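Local coordinates for protein IS607 family transposase IS1535 (Mycobacterium tuberculosis, PDB 6DGB) that probably binds DNA and exchanges its strands as an IS607-family serine transposase, of which this is the C-terminal catalytic domain, at residues 51-54 / 55-59. Numbering follows the deposited sequence.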
ATOM      1  N   PRO A  51       2.688   5.596  13.171  1.00 43.52           N
ATOM      2  CA  PRO A  51       3.592   4.902  14.113  1.00 43.82           C
ATOM      3  C   PRO A  51       2.944   3.873  15.016  1.00 44.58           C
ATOM      4  O   PRO A  51       3.656   3.017  15.537  1.00 44.02           O
ATOM      5  CB  PRO A  51       4.211   6.045  14.911  1.00 48.06           C
ATOM      6  CG  PRO A  51       3.178   7.127  14.850  1.00 52.62           C
ATOM      7  CD  PRO A  51       2.564   7.031  13.497  1.00 45.87           C
ATOM      8  N   LYS A  52       1.612   3.981  15.225  1.00 39.94           N
ATOM      9  CA  LYS A  52       0.836   3.043  16.038  1.00 39.09           C
ATOM     10  C   LYS A  52       0.748   1.692  15.300  1.00 41.32           C
ATOM     11  O   LYS A  52       0.981   0.657  15.931  1.00 40.55           O
ATOM     12  CB  LYS A  52      -0.558   3.590  16.342  1.00 40.44           C
ATOM     13  CG  LYS A  52      -0.540   4.833  17.222  1.00 62.34           C
ATOM     14  CD  LYS A  52      -1.830   4.984  18.019  1.00 72.25           C
ATOM     15  CE  LYS A  52      -1.748   6.027  19.108  1.00 84.39           C
ATOM     16  NZ  LYS A  52      -2.848   5.872  20.108  1.00 90.92           N
ATOM     17  N   LEU A  53       0.485   1.716  13.956  1.00 35.00           N
ATOM     18  CA  LEU A  53       0.414   0.519  13.105  1.00 32.79           C
ATOM     19  C   LEU A  53       1.802  -0.067  12.850  1.00 38.12           C
ATOM     20  O   LEU A  53       1.944  -1.288  12.724  1.00 37.57           O
ATOM     21  CB  LEU A  53      -0.337   0.778  11.784  1.00 30.57           C
ATOM     22  CG  LEU A  53      -0.563  -0.431  10.858  1.00 33.01           C
ATOM     23  CD1 LEU A  53      -1.384  -1.530  11.521  1.00 31.72           C
ATOM     24  CD2 LEU A  53      -1.239  -0.010   9.614  1.00 35.93           C
ATOM     25  N   ARG A  54       2.827   0.806  12.795  1.00 35.52           N
ATOM     26  CA  ARG A  54       4.220   0.408  12.635  1.00 36.05           C
ATOM     27  C   ARG A  54       4.602  -0.442  13.856  1.00 37.41           C
ATOM     28  O   ARG A  54       5.009  -1.587  13.692  1.00 37.00           O
ATOM     29  CB  ARG A  54       5.118   1.653  12.489  1.00 41.30           C
ATOM     30  CG  ARG A  54       6.622   1.365  12.312  1.00 59.28           C
ATOM     31  CD  ARG A  54       7.470   2.625  12.171  1.00 79.35           C
ATOM     32  NE  ARG A  54       7.243   3.596  13.252  1.00 96.03           N
ATOM     33  CZ  ARG A  54       7.954   3.673  14.376  1.00108.87           C
ATOM     34  NH1 ARG A  54       8.963   2.836  14.592  1.00 92.45           N
ATOM     35  NH2 ARG A  54       7.658   4.584  15.293  1.00 96.04           N
ATOM     36  N   ARG A  55       4.356   0.083  15.062  1.00 32.87           N
ATOM     37  CA  ARG A  55       4.612  -0.580  16.336  1.00 33.86           C
ATOM     38  C   ARG A  55       3.906  -1.944  16.393  1.00 35.23           C
ATOM     39  O   ARG A  55       4.540  -2.939  16.730  1.00 35.10           O
ATOM     40  CB  ARG A  55       4.172   0.341  17.487  1.00 38.50           C
ATOM     41  CG  ARG A  55       4.945   0.172  18.797  1.00 58.25           C
ATOM     42  CD  ARG A  55       4.877   1.420  19.670  1.00 80.34           C
ATOM     43  NE  ARG A  55       3.555   1.626  20.267  1.00104.23           N
ATOM     44  CZ  ARG A  55       3.189   1.177  21.466  1.00132.86           C
ATOM     45  NH1 ARG A  55       4.040   0.476  22.208  1.00129.36           N
ATOM     46  NH2 ARG A  55       1.966   1.414  21.927  1.00121.82           N
ATOM     47  N   ILE A  56       2.612  -1.991  16.006  1.00 31.04           N
ATOM     48  CA  ILE A  56       1.789  -3.210  15.946  1.00 30.41           C
ATOM     49  C   ILE A  56       2.409  -4.226  14.968  1.00 36.87           C
ATOM     50  O   ILE A  56       2.609  -5.372  15.365  1.00 39.22           O
ATOM     51  CB  ILE A  56       0.308  -2.881  15.580  1.00 32.01           C
ATOM     52  CG1 ILE A  56      -0.443  -2.257  16.773  1.00 32.72           C
ATOM     53  CG2 ILE A  56      -0.438  -4.116  15.066  1.00 32.34           C
ATOM     54  CD1 ILE A  56      -1.652  -1.437  16.377  1.00 39.16           C
ATOM     55  N   LEU A  57       2.734  -3.802  13.708  1.00 30.97           N
ATOM     56  CA  LEU A  57       3.303  -4.702  12.708  1.00 29.73           C
ATOM     57  C   LEU A  57       4.701  -5.192  13.068  1.00 36.58           C
ATOM     58  O   LEU A  57       5.015  -6.352  12.804  1.00 36.73           O
ATOM     59  CB  LEU A  57       3.267  -4.115  11.294  1.00 27.87           C
ATOM     60  CG  LEU A  57       1.880  -3.862  10.705  1.00 28.29           C
ATOM     61  CD1 LEU A  57       1.968  -3.075   9.402  1.00 26.46           C
ATOM     62  CD2 LEU A  57       1.065  -5.129  10.602  1.00 26.18           C
ATOM     63  N   SER A  58       5.518  -4.345  13.713  1.00 35.31           N
ATOM     64  CA  SER A  58       6.869  -4.734  14.123  1.00 37.71           C
ATOM     65  C   SER A  58       6.882  -5.594  15.394  1.00 46.63           C
ATOM     66  O   SER A  58       7.904  -6.204  15.679  1.00 50.28           O
ATOM     67  CB  SER A  58       7.772  -3.516  14.266  1.00 41.79           C
ATOM     68  OG  SER A  58       7.272  -2.588  15.212  1.00 54.06           O
ATOM     69  N   ASP A  59       5.750  -5.675  16.141  1.00 43.21           N
ATOM     70  CA  ASP A  59       5.650  -6.507  17.343  1.00 44.03           C
ATOM     71  C   ASP A  59       5.225  -7.925  16.956  1.00 46.53           C
ATOM     72  O   ASP A  59       4.090  -8.105  16.531  1.00 44.10           O
ATOM     73  CB  ASP A  59       4.696  -5.897  18.393  1.00 45.38           C
ATOM     74  CG  ASP A  59       4.390  -6.806  19.577  1.00 59.79           C
ATOM     75  OD1 ASP A  59       5.358  -7.333  20.195  1.00 63.61           O
ATOM     76  OD2 ASP A  59       3.188  -6.988  19.891  1.00 63.12           O
TER
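Leu-53 and Leu-57 lie one turn apart on the short helix 51-58, where the branch point CG of Leu-53 stands 3.9 Å from the methyl CD1 of Leu-57, the two side chains crossing at a slant. Their first torsions differ. In Leu-53 CG is trans to the main-chain nitrogen (chi1 -176°), whereas in Leu-57 it sits trans to the carbonyl carbon (chi1 -64°), which lays CG of Leu-57 over Leu-53 O at 3.3 Å. Leu-53 O also takes the hydrogen bond of Leu-57 N, at 2.8 Å. Ile-56 runs CG1 and CD1 alongside Lys-52 O, with CD1 of Ile-56 3.4 Å from Lys-52 O, while its CG2 only grazes CD1 of Leu-53. These three apolar residues form the inner side of a helix packed on the parallel sheet of the resolvase-type catalytic domain, Ile-56 touching strands 3-8, 37-42 and 64-67. Leu-57 also reaches helix 78-86, and both leucines pack on His-80 of the second subunit, so this helix takes part in the dimer interface. Ser-58 turns its OG back toward the carbonyls of the preceding turn. Ser-58 OG lies 2.9 Å from Arg-54 O and 3.1 Å from Arg-55 O, and its single proton may serve either. Arg-54 O also receives the hydrogen bond of Ser-58 N, at 2.8 Å.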